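Local coordinates for protein geranyltranstransferase (Campylobacter jejuni, PDB 3NPK) that probably catalyses the condensation of isopentenyl diphosphate with geranyl diphosphate to give farnesyl diphosphate and pyrophosphate, an early step of isoprenoid biosynthesis, at residues F9-H12 with L13-L17; R43-L46 with L47-V50; V65-A68 with L69-H73; N114-A117 with F118-S122. All blocks are in the same frame, centred on the assembly; numbering follows the deposited sequence.

Contact 1. Residues F9-H12 with L13-L17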
loop_
_atom_site.group_PDB
_atom_site.type_symbol
_atom_site.label_atom_id
_atom_site.label_comp_id
_atom_site.label_asym_id
_atom_site.label_seq_id
_atom_site.Cartn_x
_atom_site.Cartn_y
_atom_site.Cartn_z
ATOM N N PHE A 9 14.407 -8.007 16.687
ATOM C CA PHE A 9 13.459 -7.250 15.866
ATOM C C PHE A 9 13.231 -5.793 16.342
ATOM O O PHE A 9 13.188 -4.859 15.530
ATOM C CB PHE A 9 12.107 -7.947 15.728
ATOM C CG PHE A 9 11.188 -7.191 14.836
ATOM C CD1 PHE A 9 11.466 -7.108 13.472
ATOM C CD2 PHE A 9 10.126 -6.452 15.354
ATOM C CE1 PHE A 9 10.675 -6.352 12.622
ATOM C CE2 PHE A 9 9.319 -5.696 14.509
ATOM C CZ PHE A 9 9.588 -5.651 13.137
ATOM N N ILE A 10 13.093 -5.592 17.647
ATOM C CA ILE A 10 12.951 -4.228 18.147
ATOM C C ILE A 10 14.142 -3.352 17.737
ATOM O O ILE A 10 13.970 -2.214 17.309
ATOM C CB ILE A 10 12.791 -4.209 19.668
ATOM C CG1 ILE A 10 11.426 -4.802 20.036
ATOM C CG2 ILE A 10 12.909 -2.769 20.199
ATOM C CD1 ILE A 10 11.265 -5.108 21.502
ATOM N N HIS A 11 15.351 -3.887 17.874
ATOM C CA HIS A 11 16.543 -3.145 17.493
ATOM C C HIS A 11 16.508 -2.833 15.986
ATOM O O HIS A 11 16.843 -1.724 15.557
ATOM C CB HIS A 11 17.778 -3.961 17.874
ATOM C CG HIS A 11 19.076 -3.286 17.572
ATOM N ND1 HIS A 11 19.626 -2.325 18.395
ATOM C CD2 HIS A 11 19.950 -3.452 16.551
ATOM C CE1 HIS A 11 20.776 -1.919 17.886
ATOM N NE2 HIS A 11 20.995 -2.588 16.767
ATOM N N HIS A 12 16.061 -3.797 15.185
ATOM C CA HIS A 12 15.980 -3.590 13.740
ATOM C C HIS A 12 14.977 -2.489 13.402
ATOM O O HIS A 12 15.260 -1.609 12.595
ATOM C CB HIS A 12 15.603 -4.895 13.040
ATOM C CG HIS A 12 15.706 -4.836 11.549
ATOM N ND1 HIS A 12 16.911 -4.899 10.886
ATOM C CD2 HIS A 12 14.753 -4.714 10.590
ATOM C CE1 HIS A 12 16.698 -4.845 9.583
ATOM N NE2 HIS A 12 15.398 -4.723 9.374
ATOM N N LEU A 13 13.806 -2.541 14.035
ATOM C CA LEU A 13 12.774 -1.539 13.808
ATOM C C LEU A 13 13.297 -0.154 14.175
ATOM O O LEU A 13 13.125 0.807 13.426
ATOM C CB LEU A 13 11.522 -1.881 14.622
ATOM C CG LEU A 13 10.330 -0.909 14.557
ATOM C CD1 LEU A 13 9.015 -1.638 14.857
ATOM C CD2 LEU A 13 10.512 0.245 15.514
ATOM N N GLU A 14 13.962 -0.053 15.317
ATOM C CA GLU A 14 14.396 1.256 15.775
ATOM C C GLU A 14 15.452 1.909 14.872
ATOM O O GLU A 14 15.558 3.132 14.831
ATOM C CB GLU A 14 14.817 1.186 17.245
ATOM C CG GLU A 14 13.588 0.921 18.120
ATOM C CD GLU A 14 13.866 0.861 19.605
ATOM O OE1 GLU A 14 15.044 0.774 19.999
ATOM O OE2 GLU A 14 12.883 0.875 20.379
ATOM N N LYS A 15 16.205 1.111 14.119
ATOM C CA LYS A 15 17.176 1.693 13.192
ATOM C C LYS A 15 16.690 1.725 11.742
ATOM O O LYS A 15 17.451 2.055 10.824
ATOM C CB LYS A 15 18.528 1.001 13.306
ATOM C CG LYS A 15 18.497 -0.445 12.947
ATOM C CD LYS A 15 19.684 -1.160 13.576
ATOM C CE LYS A 15 20.412 -1.955 12.536
ATOM N NZ LYS A 15 20.929 -1.004 11.511
ATOM N N ASN A 16 15.411 1.403 11.551
ATOM C CA ASN A 16 14.806 1.389 10.228
ATOM C C ASN A 16 13.485 2.147 10.192
ATOM O O ASN A 16 12.569 1.786 9.457
ATOM C CB ASN A 16 14.630 -0.059 9.742
ATOM C CG ASN A 16 15.935 -0.648 9.260
ATOM O OD1 ASN A 16 16.397 -0.326 8.159
ATOM N ND2 ASN A 16 16.564 -1.469 10.103
ATOM N N LEU A 17 13.381 3.204 10.988
ATOM C CA LEU A 17 12.150 3.978 10.990
ATOM C C LEU A 17 12.059 4.718 9.661
ATOM O O LEU A 17 13.026 5.340 9.221
ATOM C CB LEU A 17 12.148 4.981 12.146
ATOM C CG LEU A 17 12.138 4.306 13.519
ATOM C CD1 LEU A 17 12.481 5.331 14.617
ATOM C CD2 LEU A 17 10.785 3.614 13.800
#

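Contact 2. Residues R43-L46 with L47-V50. With PPV (pyrophosphate), chain C.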
loop_
_atom_site.group_PDB
_atom_site.type_symbol
_atom_site.label_atom_id
_atom_site.label_comp_id
_atom_site.label_asym_id
_atom_site.label_seq_id
_atom_site.Cartn_x
_atom_site.Cartn_y
_atom_site.Cartn_z
ATOM N N ARG A 43 3.209 -10.776 14.725
ATOM C CA ARG A 43 3.335 -11.198 13.334
ATOM C C ARG A 43 4.804 -11.298 12.908
ATOM O O ARG A 43 5.225 -12.306 12.311
ATOM C CB ARG A 43 2.535 -10.266 12.427
ATOM C CG ARG A 43 1.041 -10.368 12.721
ATOM C CD ARG A 43 0.242 -9.145 12.299
ATOM N NE ARG A 43 -1.155 -9.252 12.738
ATOM C CZ ARG A 43 -1.585 -9.005 13.976
ATOM N NH1 ARG A 43 -0.736 -8.611 14.918
ATOM N NH2 ARG A 43 -2.879 -9.141 14.279
ATOM N N ALA A 44 5.584 -10.261 13.196
ATOM C CA ALA A 44 7.031 -10.328 12.976
ATOM C C ALA A 44 7.634 -11.579 13.614
ATOM O O ALA A 44 8.437 -12.281 12.993
ATOM C CB ALA A 44 7.715 -9.077 13.540
ATOM N N GLN A 45 7.259 -11.856 14.859
ATOM C CA GLN A 45 7.849 -12.985 15.581
ATOM C C GLN A 45 7.459 -14.349 15.015
ATOM O O GLN A 45 8.278 -15.288 15.020
ATOM C CB GLN A 45 7.565 -12.903 17.081
ATOM C CG GLN A 45 8.228 -11.677 17.745
ATOM C CD GLN A 45 9.720 -11.625 17.457
ATOM O OE1 GLN A 45 10.377 -12.660 17.384
ATOM N NE2 GLN A 45 10.255 -10.426 17.274
ATOM N N LEU A 46 6.232 -14.475 14.514
ATOM C CA LEU A 46 5.847 -15.709 13.821
ATOM C C LEU A 46 6.744 -15.944 12.613
ATOM O O LEU A 46 7.259 -17.046 12.417
ATOM C CB LEU A 46 4.390 -15.650 13.368
ATOM C CG LEU A 46 3.332 -15.753 14.469
ATOM C CD1 LEU A 46 1.986 -15.480 13.833
ATOM C CD2 LEU A 46 3.367 -17.127 15.137
ATOM N N LEU A 47 6.953 -14.901 11.812
ATOM C CA LEU A 47 7.772 -15.033 10.613
ATOM C C LEU A 47 9.206 -15.395 10.996
ATOM O O LEU A 47 9.808 -16.315 10.420
ATOM C CB LEU A 47 7.750 -13.729 9.805
ATOM C CG LEU A 47 8.599 -13.744 8.527
ATOM C CD1 LEU A 47 7.997 -12.851 7.456
ATOM C CD2 LEU A 47 10.061 -13.329 8.772
ATOM N N LEU A 48 9.768 -14.666 11.957
ATOM C CA LEU A 48 11.173 -14.875 12.315
ATOM C C LEU A 48 11.381 -16.243 12.960
ATOM O O LEU A 48 12.451 -16.840 12.821
ATOM C CB LEU A 48 11.662 -13.762 13.244
ATOM C CG LEU A 48 11.686 -12.370 12.601
ATOM C CD1 LEU A 48 11.893 -11.298 13.678
ATOM C CD2 LEU A 48 12.775 -12.304 11.518
ATOM N N SER A 49 10.361 -16.752 13.651
ATOM C CA SER A 49 10.463 -18.068 14.287
ATOM C C SER A 49 10.569 -19.140 13.210
ATOM O O SER A 49 11.396 -20.067 13.311
ATOM C CB SER A 49 9.243 -18.354 15.175
ATOM O OG SER A 49 9.184 -17.493 16.308
ATOM N N VAL A 50 9.733 -19.030 12.177
ATOM C CA VAL A 50 9.826 -19.980 11.061
ATOM C C VAL A 50 11.236 -19.958 10.460
ATOM O O VAL A 50 11.873 -21.006 10.307
ATOM C CB VAL A 50 8.774 -19.703 9.963
ATOM C CG1 VAL A 50 9.013 -20.626 8.751
ATOM C CG2 VAL A 50 7.353 -19.901 10.528
HETATM O O11 PPV C . -3.928 -5.947 17.587
HETATM P P1 PPV C . -2.580 -6.480 18.375
HETATM O O21 PPV C . -2.971 -7.292 19.752
HETATM O O31 PPV C . -1.812 -7.384 17.517
HETATM O OPP PPV C . -1.787 -5.117 18.828
HETATM P P2 PPV C . -0.176 -4.815 18.855
HETATM O O12 PPV C . -0.131 -3.300 19.503
HETATM O O22 PPV C . 0.412 -4.699 17.343
HETATM O O32 PPV C . 0.559 -5.772 19.699
#

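Contact 3. Residues V65-A68 with L69-H73. With PPV (pyrophosphate), chain C.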
loop_
_atom_site.group_PDB
_atom_site.type_symbol
_atom_site.label_atom_id
_atom_site.label_comp_id
_atom_site.label_asym_id
_atom_site.label_seq_id
_atom_site.Cartn_x
_atom_site.Cartn_y
_atom_site.Cartn_z
ATOM N N VAL A 65 11.641 -8.368 6.139
ATOM C CA VAL A 65 10.332 -8.905 5.769
ATOM C C VAL A 65 9.405 -8.802 6.978
ATOM O O VAL A 65 8.233 -8.427 6.846
ATOM C CB VAL A 65 10.445 -10.375 5.256
ATOM C CG1 VAL A 65 9.104 -10.859 4.725
ATOM C CG2 VAL A 65 11.509 -10.469 4.168
ATOM N N ALA A 66 9.931 -9.110 8.162
ATOM C CA ALA A 66 9.190 -8.893 9.402
ATOM C C ALA A 66 8.803 -7.422 9.544
ATOM O O ALA A 66 7.691 -7.098 9.994
ATOM C CB ALA A 66 10.023 -9.342 10.608
ATOM N N LEU A 67 9.721 -6.528 9.175
ATOM C CA LEU A 67 9.457 -5.095 9.244
ATOM C C LEU A 67 8.276 -4.703 8.350
ATOM O O LEU A 67 7.386 -3.952 8.773
ATOM C CB LEU A 67 10.701 -4.309 8.840
ATOM C CG LEU A 67 10.656 -2.811 9.154
ATOM C CD1 LEU A 67 10.501 -2.621 10.656
ATOM C CD2 LEU A 67 11.938 -2.164 8.658
ATOM N N ALA A 68 8.252 -5.229 7.129
ATOM C CA ALA A 68 7.147 -4.964 6.209
ATOM C C ALA A 68 5.800 -5.381 6.820
ATOM O O ALA A 68 4.803 -4.645 6.707
ATOM C CB ALA A 68 7.378 -5.687 4.895
ATOM N N LEU A 69 5.768 -6.555 7.459
ATOM C CA LEU A 69 4.560 -7.034 8.133
ATOM C C LEU A 69 4.092 -6.065 9.199
ATOM O O LEU A 69 2.895 -5.758 9.280
ATOM C CB LEU A 69 4.793 -8.394 8.782
ATOM C CG LEU A 69 4.622 -9.623 7.916
ATOM C CD1 LEU A 69 5.237 -10.813 8.660
ATOM C CD2 LEU A 69 3.150 -9.853 7.594
ATOM N N GLU A 70 5.031 -5.576 10.008
ATOM C CA GLU A 70 4.661 -4.657 11.078
ATOM C C GLU A 70 4.283 -3.265 10.543
ATOM O O GLU A 70 3.456 -2.576 11.154
ATOM C CB GLU A 70 5.754 -4.602 12.150
ATOM C CG GLU A 70 5.898 -5.944 12.850
ATOM C CD GLU A 70 4.689 -6.345 13.722
ATOM O OE1 GLU A 70 3.976 -5.467 14.272
ATOM O OE2 GLU A 70 4.466 -7.561 13.876
ATOM N N PHE A 71 4.844 -2.870 9.397
ATOM C CA PHE A 71 4.412 -1.617 8.760
ATOM C C PHE A 71 2.948 -1.741 8.339
ATOM O O PHE A 71 2.160 -0.816 8.548
ATOM C CB PHE A 71 5.260 -1.267 7.528
ATOM C CG PHE A 71 6.622 -0.659 7.838
ATOM C CD1 PHE A 71 7.103 -0.539 9.134
ATOM C CD2 PHE A 71 7.423 -0.233 6.799
ATOM C CE1 PHE A 71 8.364 0.019 9.380
ATOM C CE2 PHE A 71 8.679 0.316 7.023
ATOM C CZ PHE A 71 9.150 0.442 8.321
ATOM N N ILE A 72 2.591 -2.860 7.711
ATOM C CA ILE A 72 1.206 -3.074 7.304
ATOM C C ILE A 72 0.323 -3.080 8.523
ATOM O O ILE A 72 -0.723 -2.440 8.542
ATOM C CB ILE A 72 1.030 -4.431 6.584
ATOM C CG1 ILE A 72 1.663 -4.358 5.192
ATOM C CG2 ILE A 72 -0.471 -4.870 6.552
ATOM C CD1 ILE A 72 0.954 -3.400 4.251
ATOM N N HIS A 73 0.723 -3.828 9.539
ATOM C CA HIS A 73 -0.112 -3.937 10.721
ATOM C C HIS A 73 -0.317 -2.564 11.376
ATOM O O HIS A 73 -1.439 -2.192 11.743
ATOM C CB HIS A 73 0.488 -4.957 11.681
ATOM C CG HIS A 73 -0.322 -5.147 12.916
ATOM N ND1 HIS A 73 0.174 -4.930 14.181
ATOM C CD2 HIS A 73 -1.617 -5.504 13.069
ATOM C CE1 HIS A 73 -0.776 -5.177 15.068
ATOM N NE2 HIS A 73 -1.877 -5.511 14.417
HETATM O O11 PPV C . -3.928 -5.947 17.587
HETATM P P1 PPV C . -2.580 -6.480 18.375
HETATM O O21 PPV C . -2.971 -7.292 19.752
HETATM O O31 PPV C . -1.812 -7.384 17.517
HETATM O OPP PPV C . -1.787 -5.117 18.828
HETATM P P2 PPV C . -0.176 -4.815 18.855
HETATM O O12 PPV C . -0.131 -3.300 19.503
HETATM O O22 PPV C . 0.412 -4.699 17.343
HETATM O O32 PPV C . 0.559 -5.772 19.699
#

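Contact 4. Residues N114-A117 with F118-S122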
loop_
_atom_site.group_PDB
_atom_site.type_symbol
_atom_site.label_atom_id
_atom_site.label_comp_id
_atom_site.label_asym_id
_atom_site.label_seq_id
_atom_site.Cartn_x
_atom_site.Cartn_y
_atom_site.Cartn_z
ATOM N N ASN A 114 1.619 1.727 4.412
ATOM C CA ASN A 114 1.099 0.710 3.497
ATOM C C ASN A 114 2.080 0.585 2.326
ATOM O O ASN A 114 2.614 -0.490 2.044
ATOM C CB ASN A 114 -0.299 1.165 3.042
ATOM C CG ASN A 114 -1.046 0.138 2.194
ATOM O OD1 ASN A 114 -0.517 -0.926 1.842
ATOM N ND2 ASN A 114 -2.313 0.451 1.887
ATOM N N THR A 115 2.355 1.701 1.658
ATOM C CA THR A 115 3.270 1.672 0.506
ATOM C C THR A 115 4.691 1.301 0.921
ATOM O O THR A 115 5.384 0.557 0.212
ATOM C CB THR A 115 3.257 3.028 -0.206
ATOM O OG1 THR A 115 1.907 3.329 -0.571
ATOM C CG2 THR A 115 4.125 3.019 -1.463
ATOM N N GLU A 116 5.123 1.790 2.073
ATOM C CA GLU A 116 6.509 1.563 2.491
ATOM C C GLU A 116 6.785 0.088 2.794
ATOM O O GLU A 116 7.924 -0.374 2.668
ATOM C CB GLU A 116 6.856 2.423 3.703
ATOM C CG GLU A 116 8.348 2.606 3.932
ATOM C CD GLU A 116 9.035 3.535 2.930
ATOM O OE1 GLU A 116 8.383 4.057 1.997
ATOM O OE2 GLU A 116 10.258 3.738 3.084
ATOM N N ALA A 117 5.751 -0.653 3.176
ATOM C CA ALA A 117 5.930 -2.078 3.426
ATOM C C ALA A 117 6.481 -2.734 2.159
ATOM O O ALA A 117 7.368 -3.600 2.216
ATOM C CB ALA A 117 4.611 -2.732 3.826
ATOM N N PHE A 118 5.950 -2.312 1.015
ATOM C CA PHE A 118 6.400 -2.870 -0.252
ATOM C C PHE A 118 7.774 -2.376 -0.681
ATOM O O PHE A 118 8.540 -3.134 -1.286
ATOM C CB PHE A 118 5.316 -2.718 -1.315
ATOM C CG PHE A 118 4.084 -3.449 -0.937
ATOM C CD1 PHE A 118 4.059 -4.823 -1.028
ATOM C CD2 PHE A 118 3.007 -2.798 -0.333
ATOM C CE1 PHE A 118 2.945 -5.540 -0.611
ATOM C CE2 PHE A 118 1.902 -3.508 0.102
ATOM C CZ PHE A 118 1.873 -4.880 -0.025
ATOM N N LEU A 119 8.092 -1.120 -0.378
ATOM C CA LEU A 119 9.446 -0.632 -0.627
ATOM C C LEU A 119 10.463 -1.445 0.178
ATOM O O LEU A 119 11.471 -1.903 -0.357
ATOM C CB LEU A 119 9.572 0.861 -0.294
ATOM C CG LEU A 119 10.900 1.514 -0.689
ATOM C CD1 LEU A 119 11.148 1.395 -2.200
ATOM C CD2 LEU A 119 10.895 2.975 -0.279
ATOM N N VAL A 120 10.187 -1.630 1.463
ATOM C CA VAL A 120 11.098 -2.375 2.331
ATOM C C VAL A 120 11.227 -3.819 1.860
ATOM O O VAL A 120 12.333 -4.369 1.782
ATOM C CB VAL A 120 10.643 -2.314 3.807
ATOM C CG1 VAL A 120 11.373 -3.372 4.645
ATOM C CG2 VAL A 120 10.869 -0.914 4.353
ATOM N N LEU A 121 10.105 -4.446 1.516
ATOM C CA LEU A 121 10.169 -5.839 1.074
ATOM C C LEU A 121 10.997 -5.944 -0.208
ATOM O O LEU A 121 11.836 -6.858 -0.358
ATOM C CB LEU A 121 8.758 -6.359 0.815
ATOM C CG LEU A 121 8.371 -7.646 1.505
ATOM C CD1 LEU A 121 6.928 -8.054 1.127
ATOM C CD2 LEU A 121 9.405 -8.693 1.199
ATOM N N SER A 122 10.789 -5.011 -1.131
ATOM C CA SER A 122 11.462 -5.085 -2.421
ATOM C C SER A 122 12.975 -4.882 -2.308
ATOM O O SER A 122 13.722 -5.311 -3.192
ATOM C CB SER A 122 10.841 -4.105 -3.417
ATOM O OG SER A 122 11.143 -2.753 -3.109
#

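Contact 1. Residues F9-H12 with L13-L17
H12 O is held from two sources where the first helix runs out. N16 ND2 donates to H12 O at 2.8 Å through a straight N-H (163°), and K15 N, bonded mainly to H11 O, adds a weak second bond to H12 O. The acceptor lies in the amide plane of N16, though ND2 sits off the plane of the H12 carbonyl. N16 N is badly angled for H12 O and bonds L13 O instead, so the side-chain amide fills the place that a continuing helix would give to the main chain. The same ND2 lies 3.4 Å above the H12 ring plane, over its centre, with ring and amide planes 35° apart. H12 CG is turned anti to its own nitrogen (chi1 -171°), which brings the imidazole under that amide; H12 NE2 is bonded to D64 on helix 59-80, which helps hold the ring's orientation. L13 N to F9 O (2.8 Å) and E14 N to I10 O (2.9 Å) are ordinary helical bonds. Along the outer side I10 and E14 point the same way, I10 CG2 lying 3.6 Å from E14 OE2, and K15 CD lies against the H11 ring. On the buried side F9 CE2 meets L13 CD1 at 4.1 Å. This is the pattern of a helix C-terminus, here the last turn of helix 5-14, finished by a side-chain amide.

Contact 2. Residues R43-L46 with L47-V50
Two donors of one residue, S49, converge on Q45 O from opposite faces of the carbonyl plane: S49 OG bonds Q45 O at 2.7 Å, while S49 N makes the regular helical bond to Q45 O at 2.9 Å. The hydroxyl can do this because OG sits beside its own backbone nitrogen (chi1 -67°), folded back toward the preceding turn. A buried hydroxyl is thereby satisfied within its own helix. The bonds on either side, L48 N to A44 O and V50 N to L46 O, are regular, and L48 CG packs 3.3 Å from A44 O. Q45 bends back at chi2 and crosses L48, its NE2 coming 4.0 Å from L48 CD1; that amide nitrogen is spent on L5 O, in the first helix. R43 leaves the helix surface away from L47-V50, and its extended chain lets NH1 donate to PPV O31 at 3.1 Å, with the oxygen at the guanidinium edge and in its plane. R92 and K40 also bond the pyrophosphate, so this end of the helix helps form an anion pocket. A44 N bonds E70 OE2 of helix 59-80. The remaining contacts are packing in a mainly helical bundle: helix 5-14 lies against A44, Q45 and L48 through F9, helix 59-80 meets L47, helix 164-189 covers L46, L47 and V50, and helix 269-282 reaches Q45, L46 and S49.

Contact 3. Residues V65-A68 with L69-H73
L67 and F71, one turn apart on the buried helix 59-80, make an apolar CH-pi contact within the all-alpha isoprenoid synthase fold. L67 CG lies over a face of the F71 ring, 4.0 Å from its centroid and 29° off the normal, while L67 CD1 reaches F71 CE1 at 3.6 Å and CD2 sits near CZ. The ring gets there with a chi2 of only 5°, which carries its CD1 back along the helix until it lies 3.4 Å from L67 O. The same L67 O accepts F71 N at 2.8 Å, so main chain and side chains tie these two residues together. The flanking backbone bonds are regular: L69 N bonds V65 O, E70 N bonds A66 O, and I72 N bonds A68 O at 3.0 Å.

Around the helix each side has its own neighbour. V65 and L69 face helices 42-54 and 164-189, whereas F71 and I72 pack on helix 103-122. E70 bends at chi2, and its OE2 accepts A44 N, in the first turn of helix 42-54. H73 lines the pyrophosphate pocket, but its ring orientation in the model is doubtful.

In chemical terms, the L67-F71 contact is hydrocarbon, while E70 and H73 bring polar groups toward the pyrophosphate pocket. A buried carboxylate at the amino end of another helix would be favoured by that helix's dipole, and E70 beside R43 probably contributes to the electrostatics around the pyrophosphate site.

Contact 4. Residues N114-A117 with F118-S122
N114 and F118 sit one turn apart on helix 103-122, which in this dimeric isoprenoid synthase fold packs against the second subunit. Polar and aromatic contacts come first. The two side chains run alongside each other, amide and ring planes 49° apart, with N114 OD1 in the ring plane at its edge, 3.9 Å from F118 CE2. N114 O is nearer still, 3.3 Å from F118 CD2. The amide's main partner lies across the interface: N114 OD1 is bonded by T115 OG1 of the second subunit, the T115 hydroxyl here reciprocates with N114 of that subunit, and F118 stacks on F118 of that subunit.

Among the van der Waals contacts, E116 and L119 lie side by side. A bend at chi2 (73°) lays the carboxylate against the leucine, E116 OE2 coming 3.5 Å from L119 CD2. V120 sets CG2 close to E116 O and packs on F71 of the adjoining helix 59-80.

The i to i+4 backbone ladder has a gap at F118, whose N leans weakly on T115 O; L119 N, V120 N and L121 N make ordinary helical bonds. In the final turn a hydroxyl joins in, S122 OG donating to L119 O at 2.9 Å.

Contacts 1 to 4 follow one another along the chain. Contacts 2 to 4 lie within helices 42-54, 59-80 and 103-122 respectively, while contact 1 spans the C-terminal end of helix 5-14 and the loop after it. Contact 3 touches all the others. Its centre lies about 8 Å from that of contact 4 and about 11 Å from those of contacts 1 and 2. F9 of contact 1 wedges between contacts 2 and 3, whereas contacts 2 and 4, with centres about 18 Å apart, do not touch. R43 and H73 both line the pyrophosphate pocket; contact 4 faces the second subunit. Helix 59-80 thus links the ligand site, the N-terminal helix and the dimer interface.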